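Local coordinates for protein transcriptional regulator, TetR family (Agrobacterium tumefaciens, PDB 3C2B) that probably binds cis-regulatory DNA through an N-terminal helix-turn-helix domain and regulates transcription, at residues N18-L28 with L62-K73; S109-I117 with L176-E184. One frame throughout, in Å; residues are numbered along the deposited sequence.

Interaction 1: residues N18-L28 with L62-K73; sequences NAVLDQALRLL and LLAAMITFQQSK
Leu21, Met66 and Phe69 carry an apolar, interdigitating helix-helix contact in the N-terminal domain, which probably binds DNA; here helix 15-31 crosses helix 59-71 at nearly a right angle. The segment axes come within 10.0 Å and are turned by 99° in direction. Packing is knobs-into-holes from both sides: Leu21 enters a hole made by Leu62, Ala65, Met66 and Phe69, while selenomethionine Met66 is received by Leu21, Ala24, Leu25 and Leu28. Phe69 is a third knob, among Asn18, Leu21, Asp22 and Leu25.

The ring of Phe69 reaches helix 15-31 because its first torsion turns CG away from the backbone N and toward the carbonyl carbon. CB of Leu21 lies over one face, 3.9 Å from the ring centroid and only 21° off the normal, a CH-pi contact; CD of Lys73 stands over the rim of the opposite face. Close to the ring plane, OD1 of Asp22 meets CE2 of Phe69 at 3.2 Å, and CD2 of Leu25 touches the same edge. OD1 of Asn18 approaches CE1 of Phe69 obliquely, at 3.3 Å. Met66 runs straight to SE and then bends at chi3 (59°), laying CE 3.3 Å from O of Ala24 and also against CD1 of Leu25, while SE rests 3.7 Å from CB of Ala24.

Lys73 NZ bonds Gln70 OE1 at 2.7 Å, in the plane of the amide carbonyl, and stands 4.1 Å from Asp22 OD1, too far for a salt bridge. Phe56 of the predicted helix-turn-helix touches Leu21, Leu62 and Ala65, extending the apolar cluster. Cohesion therefore rests on shape and dispersion at the centre; the charged and amide side chains lie mostly toward the margin, where carboxylate, electropositive ring edge and nearby ammonium probably add modest electrostatic attraction.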
loop_
_atom_site.group_PDB
_atom_site.type_symbol
_atom_site.label_atom_id
_atom_site.label_comp_id
_atom_site.label_asym_id
_atom_site.label_seq_id
_atom_site.Cartn_x
_atom_site.Cartn_y
_atom_site.Cartn_z
ATOM N N ASN A 18 -8.802 -17.907 -23.404
ATOM C CA ASN A 18 -9.503 -16.890 -22.616
ATOM C C ASN A 18 -10.509 -17.470 -21.595
ATOM O O ASN A 18 -10.423 -17.152 -20.399
ATOM C CB ASN A 18 -10.151 -15.849 -23.532
ATOM C CG ASN A 18 -9.123 -15.069 -24.349
ATOM O OD1 ASN A 18 -7.927 -15.075 -24.043
ATOM N ND2 ASN A 18 -9.587 -14.398 -25.395
ATOM N N ALA A 19 -11.429 -18.326 -22.044
ATOM C CA ALA A 19 -12.373 -18.979 -21.137
ATOM C C ALA A 19 -11.657 -19.624 -19.943
ATOM O O ALA A 19 -12.134 -19.534 -18.803
ATOM C CB ALA A 19 -13.192 -20.007 -21.875
ATOM N N VAL A 20 -10.510 -20.259 -20.214
ATOM C CA VAL A 20 -9.691 -20.930 -19.197
ATOM C C VAL A 20 -9.085 -19.933 -18.180
ATOM O O VAL A 20 -9.150 -20.124 -16.956
ATOM C CB VAL A 20 -8.568 -21.799 -19.869
ATOM C CG1 VAL A 20 -7.430 -22.131 -18.887
ATOM C CG2 VAL A 20 -9.155 -23.093 -20.494
ATOM N N LEU A 21 -8.498 -18.867 -18.711
ATOM C CA LEU A 21 -7.935 -17.811 -17.912
ATOM C C LEU A 21 -8.994 -17.129 -17.033
ATOM O O LEU A 21 -8.685 -16.724 -15.901
ATOM C CB LEU A 21 -7.178 -16.820 -18.810
ATOM C CG LEU A 21 -5.851 -17.351 -19.385
ATOM C CD1 LEU A 21 -5.287 -16.433 -20.457
ATOM C CD2 LEU A 21 -4.792 -17.666 -18.298
ATOM N N ASP A 22 -10.227 -17.013 -17.536
ATOM C CA ASP A 22 -11.361 -16.562 -16.719
ATOM C C ASP A 22 -11.647 -17.464 -15.510
ATOM O O ASP A 22 -12.004 -16.975 -14.441
ATOM C CB ASP A 22 -12.630 -16.395 -17.554
ATOM C CG ASP A 22 -12.746 -15.012 -18.195
ATOM O OD1 ASP A 22 -12.095 -14.033 -17.747
ATOM O OD2 ASP A 22 -13.526 -14.911 -19.170
ATOM N N GLN A 23 -11.494 -18.771 -15.677
ATOM C CA GLN A 23 -11.630 -19.697 -14.552
ATOM C C GLN A 23 -10.514 -19.517 -13.529
ATOM O O GLN A 23 -10.739 -19.626 -12.309
ATOM C CB GLN A 23 -11.667 -21.151 -15.032
ATOM C CG GLN A 23 -13.007 -21.600 -15.627
ATOM C CD GLN A 23 -14.215 -21.055 -14.870
ATOM O OE1 GLN A 23 -15.122 -20.488 -15.478
ATOM N NE2 GLN A 23 -14.225 -21.217 -13.543
ATOM N N ALA A 24 -9.313 -19.233 -14.037
ATOM C CA ALA A 24 -8.122 -19.101 -13.201
ATOM C C ALA A 24 -8.168 -17.807 -12.374
ATOM O O ALA A 24 -7.837 -17.813 -11.179
ATOM C CB ALA A 24 -6.849 -19.199 -14.043
ATOM N N LEU A 25 -8.593 -16.719 -13.018
ATOM C CA LEU A 25 -8.906 -15.449 -12.347
ATOM C C LEU A 25 -9.971 -15.641 -11.256
ATOM O O LEU A 25 -9.794 -15.161 -10.139
ATOM C CB LEU A 25 -9.361 -14.390 -13.366
ATOM C CG LEU A 25 -8.300 -13.515 -14.059
ATOM C CD1 LEU A 25 -6.971 -14.242 -14.311
ATOM C CD2 LEU A 25 -8.828 -12.853 -15.340
ATOM N N ARG A 26 -11.050 -16.355 -11.598
ATOM C CA ARG A 26 -12.115 -16.722 -10.662
ATOM C C ARG A 26 -11.589 -17.476 -9.428
ATOM O O ARG A 26 -11.907 -17.098 -8.300
ATOM C CB ARG A 26 -13.199 -17.540 -11.380
ATOM C CG ARG A 26 -14.185 -18.280 -10.463
ATOM C CD ARG A 26 -15.539 -18.518 -11.148
ATOM N NE ARG A 26 -16.299 -17.262 -11.276
ATOM C CZ ARG A 26 -17.454 -17.117 -11.935
ATOM N NH1 ARG A 26 -18.033 -18.148 -12.552
ATOM N NH2 ARG A 26 -18.032 -15.921 -11.979
ATOM N N LEU A 27 -10.805 -18.537 -9.647
ATOM C CA LEU A 27 -10.255 -19.339 -8.534
ATOM C C LEU A 27 -9.445 -18.465 -7.596
ATOM O O LEU A 27 -9.510 -18.595 -6.375
ATOM C CB LEU A 27 -9.357 -20.472 -9.047
ATOM C CG LEU A 27 -9.992 -21.786 -9.514
ATOM C CD1 LEU A 27 -8.930 -22.647 -10.198
ATOM C CD2 LEU A 27 -10.658 -22.561 -8.360
ATOM N N LEU A 28 -8.692 -17.553 -8.193
ATOM C CA LEU A 28 -7.780 -16.689 -7.478
ATOM C C LEU A 28 -8.506 -15.703 -6.535
ATOM O O LEU A 28 -8.116 -15.546 -5.377
ATOM C CB LEU A 28 -6.919 -15.950 -8.514
ATOM C CG LEU A 28 -5.427 -15.592 -8.330
ATOM C CD1 LEU A 28 -5.245 -14.132 -8.431
ATOM C CD2 LEU A 28 -4.747 -16.202 -7.110
ATOM N N LEU A 62 1.887 -19.481 -16.582
ATOM C CA LEU A 62 0.436 -19.420 -16.475
ATOM C C LEU A 62 0.043 -18.168 -15.711
ATOM O O LEU A 62 -0.872 -17.450 -16.108
ATOM C CB LEU A 62 -0.111 -20.671 -15.774
ATOM C CG LEU A 62 -1.509 -20.645 -15.134
ATOM C CD1 LEU A 62 -2.626 -20.290 -16.134
ATOM C CD2 LEU A 62 -1.800 -21.978 -14.466
ATOM N N LEU A 63 0.751 -17.918 -14.617
ATOM C CA LEU A 63 0.516 -16.755 -13.761
ATOM C C LEU A 63 0.670 -15.448 -14.537
ATOM O O LEU A 63 -0.102 -14.507 -14.331
ATOM C CB LEU A 63 1.487 -16.788 -12.588
ATOM C CG LEU A 63 1.126 -17.688 -11.402
ATOM C CD1 LEU A 63 0.177 -18.826 -11.760
ATOM C CD2 LEU A 63 2.398 -18.191 -10.714
ATOM N N ALA A 64 1.660 -15.418 -15.433
ATOM C CA ALA A 64 1.945 -14.256 -16.273
ATOM C C ALA A 64 0.862 -14.001 -17.327
ATOM O O ALA A 64 0.546 -12.838 -17.622
ATOM C CB ALA A 64 3.333 -14.391 -16.941
ATOM N N ALA A 65 0.308 -15.077 -17.895
ATOM C CA ALA A 65 -0.731 -14.955 -18.918
ATOM C C ALA A 65 -2.024 -14.469 -18.284
ATOM O O ALA A 65 -2.760 -13.717 -18.898
ATOM C CB ALA A 65 -0.940 -16.276 -19.677
HETATM N N MSE A 66 -2.280 -14.903 -17.054
HETATM C CA MSE A 66 -3.376 -14.394 -16.228
HETATM C C MSE A 66 -3.260 -12.861 -15.988
HETATM O O MSE A 66 -4.233 -12.106 -16.132
HETATM C CB MSE A 66 -3.388 -15.128 -14.872
HETATM C CG MSE A 66 -3.729 -16.636 -14.907
HETATM SE SE MSE A 66 -3.650 -17.482 -13.110
HETATM C CE MSE A 66 -4.991 -16.405 -12.176
ATOM N N ILE A 67 -2.066 -12.420 -15.607
ATOM C CA ILE A 67 -1.771 -10.987 -15.438
ATOM C C ILE A 67 -1.920 -10.205 -16.769
ATOM O O ILE A 67 -2.544 -9.141 -16.782
ATOM C CB ILE A 67 -0.369 -10.746 -14.810
ATOM C CG1 ILE A 67 -0.340 -11.273 -13.367
ATOM C CG2 ILE A 67 0.030 -9.253 -14.873
ATOM C CD1 ILE A 67 1.011 -11.166 -12.642
ATOM N N THR A 68 -1.367 -10.723 -17.876
ATOM C CA THR A 68 -1.445 -9.997 -19.155
ATOM C C THR A 68 -2.799 -10.152 -19.864
ATOM O O THR A 68 -3.159 -9.303 -20.681
ATOM C CB THR A 68 -0.276 -10.318 -20.107
ATOM O OG1 THR A 68 -0.407 -11.652 -20.607
ATOM C CG2 THR A 68 1.059 -10.160 -19.387
ATOM N N PHE A 69 -3.529 -11.229 -19.568
ATOM C CA PHE A 69 -4.921 -11.412 -20.027
ATOM C C PHE A 69 -5.814 -10.372 -19.350
ATOM O O PHE A 69 -6.645 -9.754 -20.006
ATOM C CB PHE A 69 -5.412 -12.843 -19.699
ATOM C CG PHE A 69 -6.904 -13.070 -19.889
ATOM C CD1 PHE A 69 -7.463 -13.166 -21.168
ATOM C CD2 PHE A 69 -7.747 -13.234 -18.783
ATOM C CE1 PHE A 69 -8.845 -13.392 -21.341
ATOM C CE2 PHE A 69 -9.134 -13.469 -18.956
ATOM C CZ PHE A 69 -9.678 -13.552 -20.232
ATOM N N GLN A 70 -5.632 -10.175 -18.040
ATOM C CA GLN A 70 -6.446 -9.203 -17.328
ATOM C C GLN A 70 -6.124 -7.768 -17.758
ATOM O O GLN A 70 -7.030 -7.003 -18.112
ATOM C CB GLN A 70 -6.318 -9.373 -15.823
ATOM C CG GLN A 70 -7.060 -8.313 -15.017
ATOM C CD GLN A 70 -8.590 -8.450 -15.052
ATOM O OE1 GLN A 70 -9.148 -9.350 -15.683
ATOM N NE2 GLN A 70 -9.267 -7.544 -14.349
ATOM N N GLN A 71 -4.833 -7.431 -17.732
ATOM C CA GLN A 71 -4.313 -6.136 -18.195
ATOM C C GLN A 71 -4.915 -5.736 -19.553
ATOM O O GLN A 71 -4.999 -4.548 -19.853
ATOM C CB GLN A 71 -2.755 -6.120 -18.215
ATOM C CG GLN A 71 -2.105 -6.008 -16.787
ATOM C CD GLN A 71 -0.550 -6.009 -16.720
ATOM O OE1 GLN A 71 0.144 -6.192 -17.710
ATOM N NE2 GLN A 71 -0.025 -5.839 -15.528
ATOM N N SER A 72 -5.363 -6.729 -20.337
ATOM C CA SER A 72 -6.002 -6.527 -21.659
ATOM C C SER A 72 -7.445 -6.028 -21.624
ATOM O O SER A 72 -7.913 -5.417 -22.585
ATOM C CB SER A 72 -6.006 -7.834 -22.475
ATOM O OG SER A 72 -4.711 -8.176 -22.913
ATOM N N LYS A 73 -8.154 -6.338 -20.545
ATOM C CA LYS A 73 -9.579 -6.078 -20.460
ATOM C C LYS A 73 -9.860 -4.796 -19.699
ATOM O O LYS A 73 -11.021 -4.472 -19.448
ATOM C CB LYS A 73 -10.294 -7.216 -19.728
ATOM C CG LYS A 73 -9.916 -8.633 -20.132
ATOM C CD LYS A 73 -9.949 -9.533 -18.886
ATOM C CE LYS A 73 -11.376 -9.727 -18.342
ATOM N NZ LYS A 73 -11.395 -10.128 -16.903
#

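Interaction 2: residues S109-I117 with L176-E184; sequences SLALNRLAI and LHVRMLLGE
The carbonyl O of Met180 is gripped twice: Arg114 NH2 reaches it at 2.8 Å across the contact in a bent bond (N-H...O 141°), and Gly183 N, from the opposite face of the carbonyl plane, makes one of the two backbone bonds of the Schellman motif at Gly183, whose phi is positive. Arg114 also donates through NE to O of Leu181 at 2.9 Å, almost straight (173°). Both acceptors lie near the guanidinium plane, at its edge, though the donors stand tilted from the carbonyl planes. Bonding two successive carbonyls at once fixes the group in rotation. An extended chain from CG to NE carries it there, and CB of Leu110 stands over one guanidinium face, toward its rim.

Beside this clamp Leu181 is a knob among Leu110, Asn113, Arg114 and Ile117. Its CD2 meets CD2 of Leu110 at 3.6 Å, and its CD1 meets CD1 of Ile117 at 3.7 Å. A water joins Ser109 OG to His177 NE2.

The segment axes cross at 84°. Around this buried joint, helix 86-104 packs on His177 and Met180 through Leu104, helix 127-134 meets Asn113 through Leu131, and the second subunit places its Ser121 against Arg114 and its Val178 against His177.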
loop_
_atom_site.group_PDB
_atom_site.type_symbol
_atom_site.label_atom_id
_atom_site.label_comp_id
_atom_site.label_asym_id
_atom_site.label_seq_id
_atom_site.Cartn_x
_atom_site.Cartn_y
_atom_site.Cartn_z
ATOM N N SER A 109 -8.113 -7.240 -9.531
ATOM C CA SER A 109 -6.887 -6.473 -9.359
ATOM C C SER A 109 -6.284 -6.824 -7.993
ATOM O O SER A 109 -5.063 -7.114 -7.902
ATOM C CB SER A 109 -7.117 -4.953 -9.523
ATOM O OG SER A 109 -6.018 -4.198 -8.986
ATOM N N LEU A 110 -7.112 -6.840 -6.946
ATOM C CA LEU A 110 -6.589 -7.211 -5.613
ATOM C C LEU A 110 -5.980 -8.599 -5.610
ATOM O O LEU A 110 -4.908 -8.801 -5.054
ATOM C CB LEU A 110 -7.662 -7.123 -4.530
ATOM C CG LEU A 110 -8.078 -5.704 -4.152
ATOM C CD1 LEU A 110 -9.428 -5.775 -3.405
ATOM C CD2 LEU A 110 -7.013 -4.950 -3.336
ATOM N N ALA A 111 -6.673 -9.550 -6.238
ATOM C CA ALA A 111 -6.264 -10.952 -6.251
ATOM C C ALA A 111 -4.967 -11.122 -7.060
ATOM O O ALA A 111 -4.062 -11.840 -6.626
ATOM C CB ALA A 111 -7.354 -11.792 -6.836
ATOM N N LEU A 112 -4.824 -10.414 -8.181
ATOM C CA LEU A 112 -3.569 -10.525 -8.929
ATOM C C LEU A 112 -2.375 -9.904 -8.182
ATOM O O LEU A 112 -1.278 -10.485 -8.127
ATOM C CB LEU A 112 -3.722 -9.941 -10.337
ATOM C CG LEU A 112 -4.660 -10.847 -11.137
ATOM C CD1 LEU A 112 -5.220 -10.068 -12.333
ATOM C CD2 LEU A 112 -4.000 -12.203 -11.563
ATOM N N ASN A 113 -2.613 -8.734 -7.596
ATOM C CA ASN A 113 -1.632 -8.109 -6.711
ATOM C C ASN A 113 -1.241 -8.978 -5.534
ATOM O O ASN A 113 -0.043 -9.153 -5.290
ATOM C CB ASN A 113 -2.084 -6.706 -6.270
ATOM C CG ASN A 113 -1.770 -5.665 -7.331
ATOM O OD1 ASN A 113 -0.628 -5.267 -7.469
ATOM N ND2 ASN A 113 -2.771 -5.274 -8.118
ATOM N N ARG A 114 -2.219 -9.561 -4.840
ATOM C CA ARG A 114 -1.934 -10.553 -3.805
ATOM C C ARG A 114 -1.069 -11.677 -4.344
ATOM O O ARG A 114 -0.111 -12.087 -3.703
ATOM C CB ARG A 114 -3.218 -11.177 -3.264
ATOM C CG ARG A 114 -4.052 -10.222 -2.443
ATOM C CD ARG A 114 -5.375 -10.851 -2.012
ATOM N NE ARG A 114 -6.156 -9.857 -1.271
ATOM C CZ ARG A 114 -7.425 -9.580 -1.554
ATOM N NH1 ARG A 114 -8.071 -10.265 -2.511
ATOM N NH2 ARG A 114 -8.051 -8.648 -0.878
ATOM N N LEU A 115 -1.407 -12.185 -5.527
ATOM C CA LEU A 115 -0.667 -13.325 -6.094
ATOM C C LEU A 115 0.807 -12.950 -6.310
ATOM O O LEU A 115 1.700 -13.658 -5.839
ATOM C CB LEU A 115 -1.304 -13.781 -7.406
ATOM C CG LEU A 115 -0.490 -14.809 -8.180
ATOM C CD1 LEU A 115 -0.605 -16.096 -7.453
ATOM C CD2 LEU A 115 -0.983 -14.934 -9.613
ATOM N N ALA A 116 1.020 -11.826 -7.007
ATOM C CA ALA A 116 2.348 -11.284 -7.320
ATOM C C ALA A 116 3.167 -10.899 -6.096
ATOM O O ALA A 116 4.382 -11.085 -6.098
ATOM C CB ALA A 116 2.231 -10.083 -8.279
ATOM N N ILE A 117 2.499 -10.392 -5.054
ATOM C CA ILE A 117 3.154 -10.111 -3.776
ATOM C C ILE A 117 3.692 -11.366 -3.046
ATOM O O ILE A 117 4.848 -11.385 -2.582
ATOM C CB ILE A 117 2.267 -9.173 -2.849
ATOM C CG1 ILE A 117 2.268 -7.741 -3.413
ATOM C CG2 ILE A 117 2.737 -9.254 -1.374
ATOM C CD1 ILE A 117 1.142 -6.734 -2.901
ATOM N N LEU A 176 -4.647 2.690 1.875
ATOM C CA LEU A 176 -5.832 1.898 1.643
ATOM C C LEU A 176 -5.598 0.682 0.751
ATOM O O LEU A 176 -6.291 -0.319 0.886
ATOM C CB LEU A 176 -6.940 2.782 1.064
ATOM C CG LEU A 176 -8.235 2.037 0.790
ATOM C CD1 LEU A 176 -8.961 1.624 2.110
ATOM C CD2 LEU A 176 -9.113 2.872 -0.100
ATOM N N HIS A 177 -4.650 0.770 -0.196
ATOM C CA HIS A 177 -4.409 -0.364 -1.101
ATOM C C HIS A 177 -3.828 -1.556 -0.326
ATOM O O HIS A 177 -4.375 -2.661 -0.405
ATOM C CB HIS A 177 -3.517 0.054 -2.289
ATOM C CG HIS A 177 -3.460 -0.955 -3.384
ATOM N ND1 HIS A 177 -2.485 -0.943 -4.354
ATOM C CD2 HIS A 177 -4.297 -1.979 -3.703
ATOM C CE1 HIS A 177 -2.727 -1.915 -5.232
ATOM N NE2 HIS A 177 -3.808 -2.569 -4.845
ATOM N N VAL A 178 -2.760 -1.320 0.441
ATOM C CA VAL A 178 -2.245 -2.289 1.435
ATOM C C VAL A 178 -3.362 -2.864 2.372
ATOM O O VAL A 178 -3.538 -4.083 2.437
ATOM C CB VAL A 178 -0.958 -1.769 2.208
ATOM C CG1 VAL A 178 -0.469 -2.786 3.215
ATOM C CG2 VAL A 178 0.176 -1.486 1.249
ATOM N N ARG A 179 -4.165 -2.021 3.027
ATOM C CA ARG A 179 -5.266 -2.568 3.838
ATOM C C ARG A 179 -6.209 -3.530 3.096
ATOM O O ARG A 179 -6.605 -4.559 3.649
ATOM C CB ARG A 179 -6.053 -1.445 4.533
ATOM C CG ARG A 179 -5.100 -0.537 5.388
ATOM C CD ARG A 179 -5.820 0.505 6.244
ATOM N NE ARG A 179 -6.645 -0.115 7.275
ATOM C CZ ARG A 179 -6.201 -0.612 8.440
ATOM N NH1 ARG A 179 -7.080 -1.177 9.279
ATOM N NH2 ARG A 179 -4.895 -0.581 8.763
HETATM N N MSE A 180 -6.571 -3.181 1.855
HETATM C CA MSE A 180 -7.512 -3.978 1.074
HETATM C C MSE A 180 -6.880 -5.293 0.671
HETATM O O MSE A 180 -7.520 -6.346 0.716
HETATM C CB MSE A 180 -8.037 -3.200 -0.142
HETATM C CG MSE A 180 -8.982 -2.029 0.226
HETATM SE SE MSE A 180 -9.907 -1.223 -1.292
HETATM C CE MSE A 180 -8.388 -0.641 -2.291
ATOM N N LEU A 181 -5.602 -5.226 0.352
ATOM C CA LEU A 181 -4.808 -6.379 -0.013
ATOM C C LEU A 181 -4.717 -7.375 1.106
ATOM O O LEU A 181 -4.680 -8.572 0.876
ATOM C CB LEU A 181 -3.407 -5.933 -0.435
ATOM C CG LEU A 181 -3.324 -5.277 -1.822
ATOM C CD1 LEU A 181 -1.896 -4.751 -2.086
ATOM C CD2 LEU A 181 -3.726 -6.226 -2.892
ATOM N N LEU A 182 -4.682 -6.856 2.327
ATOM C CA LEU A 182 -4.673 -7.653 3.553
ATOM C C LEU A 182 -6.082 -8.175 3.815
ATOM O O LEU A 182 -6.266 -9.034 4.655
ATOM C CB LEU A 182 -4.155 -6.822 4.749
ATOM C CG LEU A 182 -2.651 -6.480 4.802
ATOM C CD1 LEU A 182 -2.398 -5.295 5.750
ATOM C CD2 LEU A 182 -1.751 -7.679 5.254
ATOM N N GLY A 183 -7.085 -7.642 3.117
ATOM C CA GLY A 183 -8.416 -8.264 3.239
ATOM C C GLY A 183 -9.445 -7.320 3.805
ATOM O O GLY A 183 -10.574 -7.695 3.968
ATOM N N GLU A 184 -9.054 -6.086 4.117
ATOM C CA GLU A 184 -10.035 -5.130 4.600
ATOM C C GLU A 184 -10.933 -4.661 3.465
ATOM O O GLU A 184 -10.451 -4.234 2.426
ATOM C CB GLU A 184 -9.345 -3.949 5.257
ATOM C CG GLU A 184 -10.279 -3.060 6.047
ATOM C CD GLU A 184 -9.590 -1.811 6.523
ATOM O OE1 GLU A 184 -8.637 -1.936 7.275
ATOM O OE2 GLU A 184 -9.981 -0.706 6.133
HETATM O O HOH W 1 -5.866 -3.813 -6.409
#

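Interaction 1 closes before interaction 2 opens along the chain, and their centres lie about 16 Å apart. The first belongs to the N-terminal, probably DNA-binding domain, the second to the C-terminal domain, where it borders the second subunit. Helix 107-120 is the shared element between them: one side takes helix 176-181, while other residues of the same helix touch both helices of interaction 1. Leu28 packs on Ala111 and Leu112, CG of Gln70 lies 3.7 Å from CD1 of Leu112, and Leu63 meets Leu115. This continuous packing could let shifts in the C-terminal domain be felt by the N-terminal helices, as in other TetR regulators.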